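Long-range contacts in succinylglutamate desuccinylase (Vibrio parahaemolyticus, PDB 2BCO), which probably hydrolyses N-succinylglutamate to succinate and glutamate with a single bound zinc ion, the last step of arginine breakdown by the succinyltransferase pathway: residues 64-69 against 153-158; 161-166 against 190-195; 175-180 against 336-341. All coordinates share one frame; numbering follows the deposited sequence.

Interaction 1 (64-69 against 153-158). With ZN (zinc ion), chain C.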
loop_
_atom_site.group_PDB
_atom_site.type_symbol
_atom_site.label_atom_id
_atom_site.label_comp_id
_atom_site.label_asym_id
_atom_site.label_seq_id
_atom_site.Cartn_x
_atom_site.Cartn_y
_atom_site.Cartn_z
ATOM N N GLY A 64 7.618 -8.516 -4.793
ATOM C CA GLY A 64 7.416 -9.958 -4.727
ATOM C C GLY A 64 7.495 -10.694 -3.407
ATOM O O GLY A 64 6.678 -11.583 -3.150
ATOM N N ASP A 65 8.470 -10.340 -2.572
ATOM C CA ASP A 65 8.643 -11.011 -1.282
ATOM C C ASP A 65 7.697 -10.599 -0.142
ATOM O O ASP A 65 7.830 -11.091 0.968
ATOM C CB ASP A 65 10.104 -10.875 -0.815
ATOM C CG ASP A 65 10.588 -9.435 -0.803
ATOM O OD1 ASP A 65 9.805 -8.519 -1.139
ATOM O OD2 ASP A 65 11.766 -9.211 -0.456
ATOM N N GLU A 66 6.736 -9.723 -0.403
ATOM C CA GLU A 66 5.810 -9.294 0.656
ATOM C C GLU A 66 4.515 -10.099 0.577
ATOM O O GLU A 66 3.471 -9.612 0.146
ATOM C CB GLU A 66 5.584 -7.784 0.524
ATOM C CG GLU A 66 6.876 -7.032 0.845
ATOM C CD GLU A 66 6.867 -5.594 0.405
ATOM O OE1 GLU A 66 5.765 -5.042 0.209
ATOM O OE2 GLU A 66 7.961 -5.014 0.264
ATOM N N THR A 67 4.611 -11.342 1.039
ATOM C CA THR A 67 3.535 -12.315 0.954
ATOM C C THR A 67 2.315 -12.280 1.868
ATOM O O THR A 67 1.233 -12.665 1.431
ATOM C CB THR A 67 4.137 -13.749 1.014
ATOM O OG1 THR A 67 4.562 -14.040 2.354
ATOM C CG2 THR A 67 5.362 -13.849 0.082
ATOM N N ALA A 68 2.475 -11.852 3.119
ATOM C CA ALA A 68 1.353 -11.813 4.064
ATOM C C ALA A 68 0.043 -11.262 3.477
ATOM O O ALA A 68 -1.004 -11.902 3.577
ATOM C CB ALA A 68 1.744 -11.023 5.320
ATOM N N PRO A 69 0.078 -10.074 2.855
ATOM C CA PRO A 69 -1.171 -9.548 2.294
ATOM C C PRO A 69 -1.726 -10.438 1.181
ATOM O O PRO A 69 -2.945 -10.525 0.993
ATOM C CB PRO A 69 -0.772 -8.162 1.782
ATOM C CG PRO A 69 0.371 -7.786 2.681
ATOM C CD PRO A 69 1.157 -9.079 2.751
ATOM N N ASP A 153 -3.033 -0.371 -1.391
ATOM C CA ASP A 153 -1.873 -1.117 -1.877
ATOM C C ASP A 153 -1.184 -1.763 -0.675
ATOM O O ASP A 153 -0.586 -1.069 0.149
ATOM C CB ASP A 153 -0.888 -0.179 -2.579
ATOM C CG ASP A 153 0.212 -0.938 -3.284
ATOM O OD1 ASP A 153 1.267 -0.351 -3.597
ATOM O OD2 ASP A 153 0.008 -2.140 -3.534
ATOM N N LEU A 154 -1.236 -3.089 -0.602
ATOM C CA LEU A 154 -0.680 -3.820 0.542
ATOM C C LEU A 154 0.774 -4.290 0.449
ATOM O O LEU A 154 1.134 -5.095 -0.418
ATOM C CB LEU A 154 -1.592 -5.007 0.844
ATOM C CG LEU A 154 -3.087 -4.686 0.713
ATOM C CD1 LEU A 154 -3.919 -5.917 1.113
ATOM C CD2 LEU A 154 -3.437 -3.474 1.607
ATOM N N HIS A 155 1.591 -3.801 1.379
ATOM C CA HIS A 155 3.010 -4.123 1.435
ATOM C C HIS A 155 3.422 -4.690 2.801
ATOM O O HIS A 155 2.579 -4.903 3.679
ATOM C CB HIS A 155 3.825 -2.859 1.132
ATOM C CG HIS A 155 3.588 -2.305 -0.239
ATOM N ND1 HIS A 155 4.592 -2.194 -1.181
ATOM C CD2 HIS A 155 2.465 -1.857 -0.838
ATOM C CE1 HIS A 155 4.094 -1.706 -2.300
ATOM N NE2 HIS A 155 2.804 -1.492 -2.122
ATOM N N CYS A 156 4.720 -4.963 2.940
ATOM C CA CYS A 156 5.320 -5.454 4.181
ATOM C C CYS A 156 6.632 -4.691 4.312
ATOM O O CYS A 156 7.298 -4.433 3.312
ATOM C CB CYS A 156 5.631 -6.953 4.112
ATOM S SG CYS A 156 4.204 -8.004 4.079
ATOM N N ALA A 157 6.998 -4.324 5.536
ATOM C CA ALA A 157 8.236 -3.594 5.765
ATOM C C ALA A 157 9.439 -4.521 5.636
ATOM O O ALA A 157 9.323 -5.733 5.832
ATOM C CB ALA A 157 8.219 -2.950 7.145
ATOM N N ILE A 158 10.591 -3.947 5.305
ATOM C CA ILE A 158 11.817 -4.728 5.151
ATOM C C ILE A 158 12.697 -4.630 6.390
ATOM O O ILE A 158 13.721 -5.292 6.481
ATOM C CB ILE A 158 12.643 -4.247 3.945
ATOM C CG1 ILE A 158 12.946 -2.753 4.096
ATOM C CG2 ILE A 158 11.898 -4.552 2.651
ATOM C CD1 ILE A 158 13.907 -2.208 3.057
HETATM ZN ZN ZN C . 6.586 -2.975 -0.343
HETATM O O HOH W 1 1.835 -7.698 -0.854
HETATM O O HOH W 2 4.027 -5.192 -2.294
HETATM O O HOH W 3 7.968 -1.810 1.470
#
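Glu66 and His155 meet at the zinc ion. The carboxylate of Glu66 grips the metal with both oxygens, OE1 at 2.3 Å and OE2 at 2.5 Å, while His155 offers ND1 at 2.3 Å; water 3 and His63 complete the shell. OE1 also accepts from Cys156 N, 2.9 Å away, and this N-H comes from above the carboxylate plane, 66° out of it, so metal and amide together fix how the group is rotated. With CG beside its backbone N (chi1 -67°) and the chain extended beyond it, Glu66 lays CG against Cys156 CB at 3.5 Å. Behind the metal site, Ala68 and Pro69 of helix 68-81 rest on strand 149-157: Pro69 CB packs on Leu154 CB at 3.4 Å, its CD meets Cys156 SG, and water 1 donates to both Glu66 O and Leu154 O. On the far side of the imidazole, Asp153 OD1 appears to accept from His155 NE2, but the model is too tight there for the length to be relied on. A chelating glutamate with two histidines is the zinc site of the AspA/AstE family, related to the M14 carboxypeptidases. Its chemistry implies a metal that could polarise water 3, with predicted active-site Glu219 beside His155.

Interaction 2 (161-166 against 190-195); sequences SKHYTF and IEAVLL
Glu191 reaches from just before strand 192-195 back across the turn that leads into the other strand, meeting residues 162-165 along its length. Its CB lies 3.3 Å from Thr165 O, and CG passes Thr165 OG1. With CG beside the backbone N and the chain extended, the carboxylate arrives beside the backbone of His163 and Tyr164. There OE2 takes a weak, strongly bent hydrogen bond from Tyr164 N (3.1 Å, 122°) and touches Tyr164 CB. OE1 comes to the edge of the His163 ring, near its plane, the carboxylate turned almost perpendicular to the imidazole; water 4 lies at the same edge, hydrogen-bonded to His163 ND1, and water 5 donates to OE1.

The backbone of the same residue is held more firmly: Glu191 N donates to Thr165 OG1 at 3.2 Å, a fairly straight bond of 161°. The threonine hydroxyl sits between its own N and carbonyl carbon (chi1 59°), which turns it to this amide. Further along, Ala192 CB makes a CH-pi contact over the centre of the His163 ring, 4.0 Å from the centroid, while Lys162 CG lies over the opposite face and Tyr260 OH holds NE2. Ile190 CG2 packs against Phe166 CA at 3.4 Å, and Phe166 CA in turn makes a CA-H...O contact with Ala192 O at 3.0 Å.

Phe166 also touches Glu219, the predicted active-site residue. Strands 165-169 and 192-195 run parallel, joined through helix 179-188: a beta-alpha-beta unit of the zinc-carboxypeptidase-like catalytic domain.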
loop_
_atom_site.group_PDB
_atom_site.type_symbol
_atom_site.label_atom_id
_atom_site.label_comp_id
_atom_site.label_asym_id
_atom_site.label_seq_id
_atom_site.Cartn_x
_atom_site.Cartn_y
_atom_site.Cartn_z
ATOM N N SER A 161 10.225 -2.039 13.360
ATOM C CA SER A 161 9.683 -0.748 13.762
ATOM C C SER A 161 8.832 -0.845 15.027
ATOM O O SER A 161 8.291 -1.906 15.346
ATOM C CB SER A 161 8.830 -0.169 12.632
ATOM O OG SER A 161 8.268 1.065 13.017
ATOM N N LYS A 162 8.720 0.261 15.751
ATOM C CA LYS A 162 7.900 0.272 16.952
ATOM C C LYS A 162 6.445 0.256 16.495
ATOM O O LYS A 162 5.537 0.054 17.294
ATOM C CB LYS A 162 8.201 1.508 17.806
ATOM C CG LYS A 162 8.104 2.837 17.072
ATOM C CD LYS A 162 8.636 3.981 17.934
ATOM C CE LYS A 162 8.569 5.309 17.187
ATOM N NZ LYS A 162 9.292 6.422 17.877
ATOM N N HIS A 163 6.239 0.472 15.195
ATOM C CA HIS A 163 4.906 0.442 14.601
ATOM C C HIS A 163 4.862 -0.794 13.704
ATOM O O HIS A 163 5.339 -0.751 12.567
ATOM C CB HIS A 163 4.642 1.685 13.748
ATOM C CG HIS A 163 4.695 2.977 14.504
ATOM N ND1 HIS A 163 4.100 3.149 15.736
ATOM C CD2 HIS A 163 5.236 4.178 14.179
ATOM C CE1 HIS A 163 4.272 4.398 16.137
ATOM N NE2 HIS A 163 4.959 5.043 15.210
ATOM N N TYR A 164 4.316 -1.899 14.215
ATOM C CA TYR A 164 4.244 -3.133 13.435
ATOM C C TYR A 164 3.498 -2.889 12.120
ATOM O O TYR A 164 3.855 -3.452 11.081
ATOM C CB TYR A 164 3.553 -4.233 14.238
ATOM C CG TYR A 164 3.424 -5.536 13.486
ATOM C CD1 TYR A 164 4.535 -6.352 13.261
ATOM C CD2 TYR A 164 2.193 -5.951 12.992
ATOM C CE1 TYR A 164 4.413 -7.563 12.555
ATOM C CE2 TYR A 164 2.061 -7.153 12.285
ATOM C CZ TYR A 164 3.176 -7.956 12.074
ATOM O OH TYR A 164 3.038 -9.151 11.400
ATOM N N THR A 165 2.453 -2.064 12.185
ATOM C CA THR A 165 1.677 -1.679 11.008
ATOM C C THR A 165 1.643 -0.155 10.928
ATOM O O THR A 165 1.627 0.532 11.952
ATOM C CB THR A 165 0.197 -2.156 11.058
ATOM O OG1 THR A 165 -0.446 -1.618 12.222
ATOM C CG2 THR A 165 0.107 -3.669 11.065
ATOM N N PHE A 166 1.660 0.361 9.704
ATOM C CA PHE A 166 1.570 1.793 9.466
ATOM C C PHE A 166 1.241 2.011 8.002
ATOM O O PHE A 166 1.348 1.087 7.201
ATOM C CB PHE A 166 2.853 2.534 9.898
ATOM C CG PHE A 166 4.045 2.333 8.996
ATOM C CD1 PHE A 166 4.268 3.183 7.914
ATOM C CD2 PHE A 166 5.003 1.362 9.286
ATOM C CE1 PHE A 166 5.432 3.077 7.138
ATOM C CE2 PHE A 166 6.173 1.249 8.511
ATOM C CZ PHE A 166 6.384 2.114 7.437
ATOM N N ILE A 190 -4.279 0.123 12.477
ATOM C CA ILE A 190 -2.996 0.501 11.893
ATOM C C ILE A 190 -2.435 1.527 12.873
ATOM O O ILE A 190 -3.032 2.576 13.112
ATOM C CB ILE A 190 -3.183 1.127 10.498
ATOM C CG1 ILE A 190 -3.891 0.116 9.591
ATOM C CG2 ILE A 190 -1.833 1.500 9.898
ATOM C CD1 ILE A 190 -3.028 -1.128 9.256
ATOM N N GLU A 191 -1.293 1.202 13.458
ATOM C CA GLU A 191 -0.677 2.045 14.469
ATOM C C GLU A 191 -0.339 3.476 14.091
ATOM O O GLU A 191 -0.406 4.362 14.939
ATOM C CB GLU A 191 0.559 1.334 15.010
ATOM C CG GLU A 191 0.213 -0.015 15.630
ATOM C CD GLU A 191 1.435 -0.825 15.994
ATOM O OE1 GLU A 191 2.319 -0.278 16.688
ATOM O OE2 GLU A 191 1.510 -2.012 15.598
ATOM N N ALA A 192 0.019 3.713 12.835
ATOM C CA ALA A 192 0.363 5.063 12.424
ATOM C C ALA A 192 0.192 5.301 10.932
ATOM O O ALA A 192 0.250 4.362 10.130
ATOM C CB ALA A 192 1.795 5.370 12.827
ATOM N N VAL A 193 -0.043 6.564 10.575
ATOM C CA VAL A 193 -0.178 6.952 9.178
ATOM C C VAL A 193 0.740 8.136 8.904
ATOM O O VAL A 193 0.720 9.127 9.626
ATOM C CB VAL A 193 -1.615 7.366 8.810
ATOM C CG1 VAL A 193 -1.720 7.562 7.298
ATOM C CG2 VAL A 193 -2.595 6.300 9.272
ATOM N N LEU A 194 1.561 8.012 7.871
ATOM C CA LEU A 194 2.487 9.070 7.490
ATOM C C LEU A 194 1.829 9.833 6.322
ATOM O O LEU A 194 1.464 9.238 5.307
ATOM C CB LEU A 194 3.819 8.456 7.037
ATOM C CG LEU A 194 5.114 9.286 7.056
ATOM C CD1 LEU A 194 6.012 8.812 5.921
ATOM C CD2 LEU A 194 4.826 10.775 6.913
ATOM N N LEU A 195 1.653 11.138 6.485
ATOM C CA LEU A 195 1.055 11.963 5.446
ATOM C C LEU A 195 2.188 12.517 4.582
ATOM O O LEU A 195 2.941 13.370 5.034
ATOM C CB LEU A 195 0.281 13.119 6.078
ATOM C CG LEU A 195 -0.781 12.742 7.107
ATOM C CD1 LEU A 195 -1.379 14.000 7.691
ATOM C CD2 LEU A 195 -1.855 11.882 6.469
HETATM O O HOH W 4 2.643 1.839 17.784
HETATM O O HOH W 5 3.924 -2.469 17.522
HETATM O O HOH W 6 -1.338 -3.328 14.338
#

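Interaction 3 (175-180 against 336-341)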
loop_
_atom_site.group_PDB
_atom_site.type_symbol
_atom_site.label_atom_id
_atom_site.label_comp_id
_atom_site.label_asym_id
_atom_site.label_seq_id
_atom_site.Cartn_x
_atom_site.Cartn_y
_atom_site.Cartn_z
ATOM N N PRO A 175 -8.531 15.840 -2.741
ATOM C CA PRO A 175 -8.840 15.478 -1.351
ATOM C C PRO A 175 -8.940 13.951 -1.250
ATOM O O PRO A 175 -9.985 13.375 -1.529
ATOM C CB PRO A 175 -10.180 16.172 -1.103
ATOM C CG PRO A 175 -10.841 16.108 -2.464
ATOM C CD PRO A 175 -9.691 16.477 -3.395
ATOM N N VAL A 176 -7.851 13.300 -0.859
ATOM C CA VAL A 176 -7.837 11.842 -0.778
ATOM C C VAL A 176 -7.600 11.351 0.647
ATOM O O VAL A 176 -7.315 10.178 0.873
ATOM C CB VAL A 176 -6.735 11.260 -1.703
ATOM C CG1 VAL A 176 -6.956 11.742 -3.131
ATOM C CG2 VAL A 176 -5.346 11.696 -1.217
ATOM N N ARG A 177 -7.714 12.256 1.608
ATOM C CA ARG A 177 -7.510 11.907 3.003
ATOM C C ARG A 177 -8.817 12.129 3.744
ATOM O O ARG A 177 -8.908 12.976 4.622
ATOM C CB ARG A 177 -6.399 12.772 3.581
ATOM C CG ARG A 177 -5.047 12.525 2.898
ATOM C CD ARG A 177 -3.977 13.473 3.389
ATOM N NE ARG A 177 -2.661 13.110 2.876
ATOM C CZ ARG A 177 -1.609 13.922 2.891
ATOM N NH1 ARG A 177 -1.718 15.144 3.394
ATOM N NH2 ARG A 177 -0.452 13.515 2.400
ATOM N N SER A 178 -9.815 11.328 3.382
ATOM C CA SER A 178 -11.161 11.422 3.932
ATOM C C SER A 178 -11.431 10.865 5.329
ATOM O O SER A 178 -10.589 10.213 5.958
ATOM C CB SER A 178 -12.141 10.754 2.971
ATOM O OG SER A 178 -11.927 9.350 2.968
ATOM N N LYS A 179 -12.652 11.128 5.780
ATOM C CA LYS A 179 -13.135 10.680 7.071
ATOM C C LYS A 179 -13.249 9.153 7.040
ATOM O O LYS A 179 -12.869 8.474 7.983
ATOM C CB LYS A 179 -14.512 11.299 7.346
ATOM C CG LYS A 179 -15.102 10.943 8.701
ATOM C CD LYS A 179 -14.404 11.717 9.804
ATOM C CE LYS A 179 -15.005 11.417 11.157
ATOM N NZ LYS A 179 -14.345 12.221 12.215
ATOM N N ALA A 180 -13.779 8.617 5.945
ATOM C CA ALA A 180 -13.936 7.171 5.822
ATOM C C ALA A 180 -12.587 6.460 5.815
ATOM O O ALA A 180 -12.424 5.432 6.475
ATOM C CB ALA A 180 -14.711 6.835 4.565
ATOM N N GLU A 336 -13.221 20.360 6.078
ATOM C CA GLU A 336 -14.028 20.060 4.895
ATOM C C GLU A 336 -13.889 18.599 4.464
ATOM O O GLU A 336 -13.880 18.294 3.272
ATOM C CB GLU A 336 -13.632 20.983 3.737
ATOM C CG GLU A 336 -13.900 22.458 3.995
ATOM C CD GLU A 336 -15.369 22.821 3.856
ATOM O OE1 GLU A 336 -16.201 22.276 4.619
ATOM O OE2 GLU A 336 -15.692 23.653 2.977
ATOM N N GLY A 337 -13.790 17.703 5.440
ATOM C CA GLY A 337 -13.672 16.286 5.140
ATOM C C GLY A 337 -12.274 15.823 4.765
ATOM O O GLY A 337 -12.089 14.679 4.348
ATOM N N GLU A 338 -11.293 16.707 4.913
ATOM C CA GLU A 338 -9.905 16.401 4.588
ATOM C C GLU A 338 -9.041 16.475 5.851
ATOM O O GLU A 338 -9.142 17.431 6.628
ATOM C CB GLU A 338 -9.392 17.406 3.545
ATOM C CG GLU A 338 -7.895 17.324 3.239
ATOM C CD GLU A 338 -7.511 16.094 2.409
ATOM O OE1 GLU A 338 -6.310 15.927 2.134
ATOM O OE2 GLU A 338 -8.399 15.298 2.031
ATOM N N LEU A 339 -8.193 15.473 6.060
ATOM C CA LEU A 339 -7.337 15.485 7.239
ATOM C C LEU A 339 -6.121 16.356 6.953
ATOM O O LEU A 339 -5.294 16.017 6.102
ATOM C CB LEU A 339 -6.884 14.065 7.621
ATOM C CG LEU A 339 -6.177 14.041 8.988
ATOM C CD1 LEU A 339 -7.232 14.102 10.104
ATOM C CD2 LEU A 339 -5.312 12.789 9.138
ATOM N N VAL A 340 -6.021 17.480 7.659
ATOM C CA VAL A 340 -4.904 18.402 7.481
ATOM C C VAL A 340 -4.197 18.609 8.812
ATOM O O VAL A 340 -4.716 18.230 9.859
ATOM C CB VAL A 340 -5.376 19.793 6.952
ATOM C CG1 VAL A 340 -6.166 19.623 5.658
ATOM C CG2 VAL A 340 -6.216 20.512 8.015
ATOM N N TYR A 341 -3.008 19.192 8.779
ATOM C CA TYR A 341 -2.284 19.443 10.020
ATOM C C TYR A 341 -1.893 20.907 10.233
ATOM O O TYR A 341 -1.815 21.696 9.286
ATOM C CB TYR A 341 -1.042 18.557 10.122
ATOM C CG TYR A 341 -0.219 18.437 8.863
ATOM C CD1 TYR A 341 -0.511 17.471 7.904
ATOM C CD2 TYR A 341 0.893 19.247 8.658
ATOM C CE1 TYR A 341 0.302 17.305 6.769
ATOM C CE2 TYR A 341 1.709 19.093 7.531
ATOM C CZ TYR A 341 1.409 18.120 6.596
ATOM O OH TYR A 341 2.226 17.961 5.504
HETATM O O HOH W 7 -5.196 14.874 -0.115
HETATM O O HOH W 8 -3.564 16.972 4.346
HETATM O O HOH W 9 0.816 16.731 3.220
HETATM O O HOH W 10 -14.250 13.252 4.211
#
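Arg177 O accepts the backbone N-H of Leu339 at 3.0 Å, in the carbonyl plane, and Glu338 CA adds a longer CA-H...O contact to the same oxygen. One residue back along the strand, the carboxylate of Glu338 takes the backbone N-H of the same arginine: OE2 accepts from Arg177 N at 3.1 Å, on its syn side and 25° out of the plane. The glutamate gets there by folding back. CG stands opposite the backbone N (chi1 172°) and the chain bends at chi2, which brings OE2 close to Pro175 CA and OE1 to 3.5 Å from Arg177 CB. Water 7 accepts from Val176 N and can also donate to OE1, though other acceptors compete for its protons.

These bonds fasten the loop before helix 179-188 of the catalytic domain to strand 338-341, the last strand of the chain, which pairs with strand 322-335. Ser178 is the N-cap of that helix, its OG accepting from Leu181 N and also bonded to Gln214; its CA makes a CA-H...O contact with Gly337 O at 3.4 Å. Water 10 links Gly337 O with Lys179 N.

Arg177 runs extended from CG to NE over Glu338, the two side chains crossing with guanidinium and carboxylate planes only 14° apart. The charges do not touch, NE being 4.7 Å from Glu338 OE1, and the guanidinium takes other partners: NE binds Ser169 OG and NH2 binds Ser196 O. At its edge NH1 donates in plane to two waters, water 8 leading to Leu339 O and water 9 to Tyr341 OH.

Overall arrangement
The three contacts are spaced outward from the zinc ion. Interaction 1 holds the metal; interaction 2, whose centre is 14 Å from that of interaction 1, follows next along the chain and brings the side chain of Phe166 to about 9 Å from the zinc. Interaction 3 lies away from the annotated sites, its centre 26 Å from that of interaction 1, with nearest atoms about 12 Å apart. Interactions 2 and 3 do touch: Leu195 CD1 packs on Tyr341 CD1 at 3.6 Å, and Leu195 C lies 3.6 Å from Arg177 NH2. Helix 179-188 joins them along the chain, starting in interaction 3 and leading to strand 192-195 of interaction 2.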